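PDB 6Q2F: glycoside hydrolase family protein from Novosphingobium sp. PP1Y, which probably hydrolyses terminal alpha-L-rhamnosyl residues from rhamnose-containing glycosides, as an alpha-L-rhamnosidase. Local coordinates for residues 287-299 against 303-315. Numbering follows the deposited sequence.
Sequences GAAFAGTLESSQD and WTPIKALELSNVP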
loop_
_atom_site.group_PDB
_atom_site.type_symbol
_atom_site.label_atom_id
_atom_site.label_comp_id
_atom_site.label_asym_id
_atom_site.label_seq_id
_atom_site.Cartn_x
_atom_site.Cartn_y
_atom_site.Cartn_z
ATOM N N GLY A 287 -12.397 -12.610 7.729
ATOM C CA GLY A 287 -11.723 -13.696 7.038
ATOM C C GLY A 287 -11.352 -14.814 7.995
ATOM O O GLY A 287 -11.987 -15.887 8.003
ATOM N N ALA A 288 -10.320 -14.569 8.805
ATOM C CA ALA A 288 -10.029 -15.466 9.912
ATOM C C ALA A 288 -11.107 -15.251 10.962
ATOM O O ALA A 288 -10.936 -14.461 11.894
ATOM C CB ALA A 288 -8.634 -15.220 10.475
ATOM N N ALA A 289 -12.231 -15.949 10.811
ATOM C CA ALA A 289 -13.472 -15.593 11.490
ATOM C C ALA A 289 -13.651 -16.440 12.746
ATOM O O ALA A 289 -13.977 -17.632 12.665
ATOM C CB ALA A 289 -14.668 -15.741 10.546
ATOM N N PHE A 290 -13.430 -15.810 13.903
ATOM C CA PHE A 290 -13.852 -16.334 15.196
ATOM C C PHE A 290 -13.498 -15.366 16.313
ATOM O O PHE A 290 -12.376 -14.854 16.378
ATOM C CB PHE A 290 -13.230 -17.693 15.490
ATOM C CG PHE A 290 -14.239 -18.780 15.684
ATOM C CD1 PHE A 290 -15.557 -18.473 15.983
ATOM C CD2 PHE A 290 -13.880 -20.112 15.548
ATOM C CE1 PHE A 290 -16.505 -19.482 16.158
ATOM C CE2 PHE A 290 -14.820 -21.122 15.720
ATOM C CZ PHE A 290 -16.133 -20.810 16.025
ATOM N N ALA A 291 -14.458 -15.102 17.182
ATOM C CA ALA A 291 -14.210 -14.411 18.431
ATOM C C ALA A 291 -14.319 -15.425 19.559
ATOM O O ALA A 291 -14.613 -16.604 19.344
ATOM C CB ALA A 291 -15.191 -13.253 18.613
ATOM N N GLY A 292 -14.082 -14.957 20.774
ATOM C CA GLY A 292 -14.248 -15.794 21.940
ATOM C C GLY A 292 -14.464 -14.952 23.173
ATOM O O GLY A 292 -13.888 -13.867 23.292
ATOM N N THR A 293 -15.298 -15.424 24.092
ATOM C CA THR A 293 -15.572 -14.700 25.324
ATOM C C THR A 293 -15.321 -15.614 26.514
ATOM O O THR A 293 -15.642 -16.805 26.479
ATOM C CB THR A 293 -17.014 -14.161 25.351
ATOM O OG1 THR A 293 -17.210 -13.267 24.247
ATOM C CG2 THR A 293 -17.293 -13.409 26.646
ATOM N N LEU A 294 -14.725 -15.049 27.553
ATOM C CA LEU A 294 -14.490 -15.736 28.811
ATOM C C LEU A 294 -15.573 -15.304 29.789
ATOM O O LEU A 294 -15.687 -14.109 30.098
ATOM C CB LEU A 294 -13.104 -15.385 29.350
ATOM C CG LEU A 294 -12.606 -15.911 30.698
ATOM C CD1 LEU A 294 -12.510 -17.428 30.677
ATOM C CD2 LEU A 294 -11.285 -15.284 31.105
ATOM N N GLU A 295 -16.297 -16.278 30.326
ATOM C CA GLU A 295 -17.344 -16.021 31.295
ATOM C C GLU A 295 -17.120 -16.891 32.503
ATOM O O GLU A 295 -16.435 -17.883 32.438
ATOM C CB GLU A 295 -18.727 -16.306 30.738
ATOM C CG GLU A 295 -18.874 -16.293 29.236
ATOM C CD GLU A 295 -20.316 -16.131 28.802
ATOM O OE1 GLU A 295 -20.859 -17.029 28.161
ATOM O OE2 GLU A 295 -20.914 -15.099 29.104
ATOM N N SER A 296 -17.700 -16.494 33.613
ATOM C CA SER A 296 -17.571 -17.236 34.861
ATOM C C SER A 296 -18.960 -17.503 35.422
ATOM O O SER A 296 -19.727 -16.563 35.663
ATOM C CB SER A 296 -16.718 -16.466 35.869
ATOM O OG SER A 296 -17.297 -15.212 36.172
ATOM N N SER A 297 -19.280 -18.781 35.626
ATOM C CA SER A 297 -20.542 -19.189 36.240
ATOM C C SER A 297 -20.336 -19.276 37.746
ATOM O O SER A 297 -19.712 -20.214 38.248
ATOM C CB SER A 297 -21.014 -20.525 35.680
ATOM O OG SER A 297 -20.510 -20.746 34.366
ATOM N N GLN A 298 -20.853 -18.290 38.473
ATOM C CA GLN A 298 -20.861 -18.403 39.924
ATOM C C GLN A 298 -21.743 -19.566 40.363
ATOM O O GLN A 298 -21.364 -20.347 41.245
ATOM C CB GLN A 298 -21.325 -17.088 40.552
ATOM C CG GLN A 298 -20.215 -16.285 41.212
ATOM C CD GLN A 298 -19.695 -16.948 42.472
ATOM O OE1 GLN A 298 -20.286 -17.904 42.970
ATOM N NE2 GLN A 298 -18.582 -16.445 42.993
ATOM N N ASP A 299 -22.899 -19.706 39.737
ATOM C CA ASP A 299 -23.852 -20.764 40.042
ATOM C C ASP A 299 -23.904 -21.917 39.091
ATOM O O ASP A 299 -24.519 -22.910 39.386
ATOM C CB ASP A 299 -25.248 -20.171 40.056
ATOM C CG ASP A 299 -25.465 -19.291 41.234
ATOM O OD1 ASP A 299 -25.148 -19.753 42.348
ATOM O OD2 ASP A 299 -25.938 -18.146 41.044
ATOM N N TRP A 303 -24.225 -16.325 34.088
ATOM C CA TRP A 303 -22.898 -16.004 33.588
ATOM C C TRP A 303 -22.683 -14.501 33.527
ATOM O O TRP A 303 -23.568 -13.752 33.104
ATOM C CB TRP A 303 -22.688 -16.612 32.203
ATOM C CG TRP A 303 -22.599 -18.087 32.255
ATOM C CD1 TRP A 303 -22.469 -18.845 33.371
ATOM C CD2 TRP A 303 -22.644 -18.996 31.154
ATOM N NE1 TRP A 303 -22.420 -20.180 33.040
ATOM C CE2 TRP A 303 -22.523 -20.298 31.682
ATOM C CE3 TRP A 303 -22.772 -18.838 29.771
ATOM C CZ2 TRP A 303 -22.528 -21.432 30.881
ATOM C CZ3 TRP A 303 -22.776 -19.967 28.976
ATOM C CH2 TRP A 303 -22.654 -21.250 29.534
ATOM N N THR A 304 -21.501 -14.075 33.946
ATOM C CA THR A 304 -21.086 -12.681 33.830
ATOM C C THR A 304 -19.817 -12.652 32.988
ATOM O O THR A 304 -18.780 -13.192 33.421
ATOM C CB THR A 304 -20.849 -12.060 35.209
ATOM O OG1 THR A 304 -19.610 -12.536 35.749
ATOM C CG2 THR A 304 -21.971 -12.442 36.165
ATOM N N PRO A 305 -19.846 -12.080 31.784
ATOM C CA PRO A 305 -18.637 -12.062 30.952
ATOM C C PRO A 305 -17.484 -11.341 31.639
ATOM O O PRO A 305 -17.659 -10.295 32.267
ATOM C CB PRO A 305 -19.089 -11.336 29.675
ATOM C CG PRO A 305 -20.376 -10.657 30.031
ATOM C CD PRO A 305 -21.011 -11.523 31.077
ATOM N N ILE A 306 -16.298 -11.933 31.524
ATOM C CA ILE A 306 -15.082 -11.346 32.077
ATOM C C ILE A 306 -14.390 -10.455 31.057
ATOM O O ILE A 306 -14.112 -9.283 31.328
ATOM C CB ILE A 306 -14.145 -12.468 32.578
ATOM C CG1 ILE A 306 -14.778 -13.195 33.768
ATOM C CG2 ILE A 306 -12.783 -11.908 32.941
ATOM C CD1 ILE A 306 -14.003 -14.412 34.239
ATOM N N LYS A 307 -14.127 -10.996 29.869
ATOM C CA LYS A 307 -13.401 -10.303 28.815
ATOM C C LYS A 307 -13.477 -11.149 27.553
ATOM O O LYS A 307 -13.604 -12.372 27.625
ATOM C CB LYS A 307 -11.932 -10.062 29.201
ATOM C CG LYS A 307 -11.153 -9.174 28.232
ATOM C CD LYS A 307 -9.726 -8.978 28.698
ATOM C CE LYS A 307 -9.238 -7.565 28.439
ATOM N NZ LYS A 307 -8.034 -7.291 29.267
ATOM N N ALA A 308 -13.410 -10.485 26.404
ATOM C CA ALA A 308 -13.379 -11.177 25.126
ATOM C C ALA A 308 -11.942 -11.493 24.727
ATOM O O ALA A 308 -10.987 -10.880 25.208
ATOM C CB ALA A 308 -14.056 -10.344 24.034
ATOM N N LEU A 309 -11.802 -12.467 23.830
ATOM C CA LEU A 309 -10.501 -12.908 23.337
ATOM C C LEU A 309 -10.530 -12.893 21.817
ATOM O O LEU A 309 -11.202 -13.731 21.205
ATOM C CB LEU A 309 -10.157 -14.314 23.837
ATOM C CG LEU A 309 -9.985 -14.570 25.335
ATOM C CD1 LEU A 309 -11.312 -14.895 25.998
ATOM C CD2 LEU A 309 -8.985 -15.686 25.568
ATOM N N GLU A 310 -9.806 -11.956 21.203
ATOM C CA GLU A 310 -9.564 -12.064 19.770
ATOM C C GLU A 310 -8.632 -13.237 19.520
ATOM O O GLU A 310 -7.582 -13.356 20.162
ATOM C CB GLU A 310 -8.959 -10.782 19.204
ATOM C CG GLU A 310 -9.972 -9.806 18.618
ATOM C CD GLU A 310 -9.337 -8.830 17.639
ATOM O OE1 GLU A 310 -8.962 -9.257 16.523
ATOM O OE2 GLU A 310 -9.202 -7.639 17.991
ATOM N N LEU A 311 -9.026 -14.115 18.603
ATOM C CA LEU A 311 -8.271 -15.320 18.302
ATOM C C LEU A 311 -7.480 -15.135 17.016
ATOM O O LEU A 311 -7.820 -14.309 16.162
ATOM C CB LEU A 311 -9.200 -16.525 18.184
ATOM C CG LEU A 311 -9.956 -16.811 19.480
ATOM C CD1 LEU A 311 -10.902 -17.997 19.310
ATOM C CD2 LEU A 311 -8.974 -17.039 20.634
ATOM N N SER A 312 -6.400 -15.869 16.878
ATOM C CA SER A 312 -5.548 -15.742 15.735
ATOM C C SER A 312 -4.721 -16.965 15.567
ATOM O O SER A 312 -4.944 -17.945 16.208
ATOM C CB SER A 312 -4.623 -14.548 15.920
ATOM O OG SER A 312 -3.613 -14.811 16.851
ATOM N N ASN A 313 -3.737 -16.865 14.700
ATOM C CA ASN A 313 -2.811 -17.927 14.421
ATOM C C ASN A 313 -1.860 -18.209 15.561
ATOM O O ASN A 313 -1.129 -19.135 15.512
ATOM C CB ASN A 313 -2.087 -17.730 13.103
ATOM C CG ASN A 313 -1.044 -16.649 13.161
ATOM O OD1 ASN A 313 -1.303 -15.588 13.657
ATOM N ND2 ASN A 313 0.125 -16.927 12.661
ATOM N N VAL A 314 -1.860 -17.377 16.579
ATOM C CA VAL A 314 -1.031 -17.614 17.746
ATOM C C VAL A 314 -1.909 -17.526 18.965
ATOM O O VAL A 314 -2.971 -17.000 18.880
ATOM C CB VAL A 314 0.149 -16.669 17.858
ATOM C CG1 VAL A 314 1.084 -16.886 16.707
ATOM C CG2 VAL A 314 -0.335 -15.247 17.966
ATOM N N PRO A 315 -1.480 -18.057 20.088
ATOM C CA PRO A 315 -2.354 -18.037 21.265
ATOM C C PRO A 315 -2.736 -16.618 21.659
ATOM O O PRO A 315 -2.107 -15.643 21.254
ATOM C CB PRO A 315 -1.508 -18.714 22.351
ATOM C CG PRO A 315 -0.537 -19.555 21.602
ATOM C CD PRO A 315 -0.244 -18.820 20.342
#
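With CG anti to its backbone N (chi1 177°), L294 drops its branch onto I306, whose CG1 lies anti to its own carbonyl carbon and sends CD1 to 4.1 Å from CG of L294. Both belong to a beta hairpin, strands 293-297 and 303-308, interrupted by a classic beta bulge: I306 and K307 together face L294. O of L294 takes a short bond from N of I306 (2.7 Å), in the carbonyl plane, and a weak one from N of K307, while N of L294 donates a hydrogen bond to O of K307 at 2.9 Å. Beyond the bulge, CD1 of L309 reaches CB of L294 at 3.8 Å; on its other side, CD1 of I306 touches CB of S296. F320 and V323 of strand 316-325 meet this apolar side, joining the hairpin to a second antiparallel sheet; strand 303-308 is an edge strand of its own sheet. T293, E295, P305 and W303 occupy the other face. There the side chain of E295 crosses that of W303 at about a right angle, and the carboxylate plane is 67° from the indole, with OE1 3.1 Å from CE3. E295 cut back to an alanine would probably uncover the indole around CE3 and set the ring freer to turn. Toward the G292 end, N of L309 bonds to O of G292 at 2.6 Å, tilted 28° from the carbonyl plane.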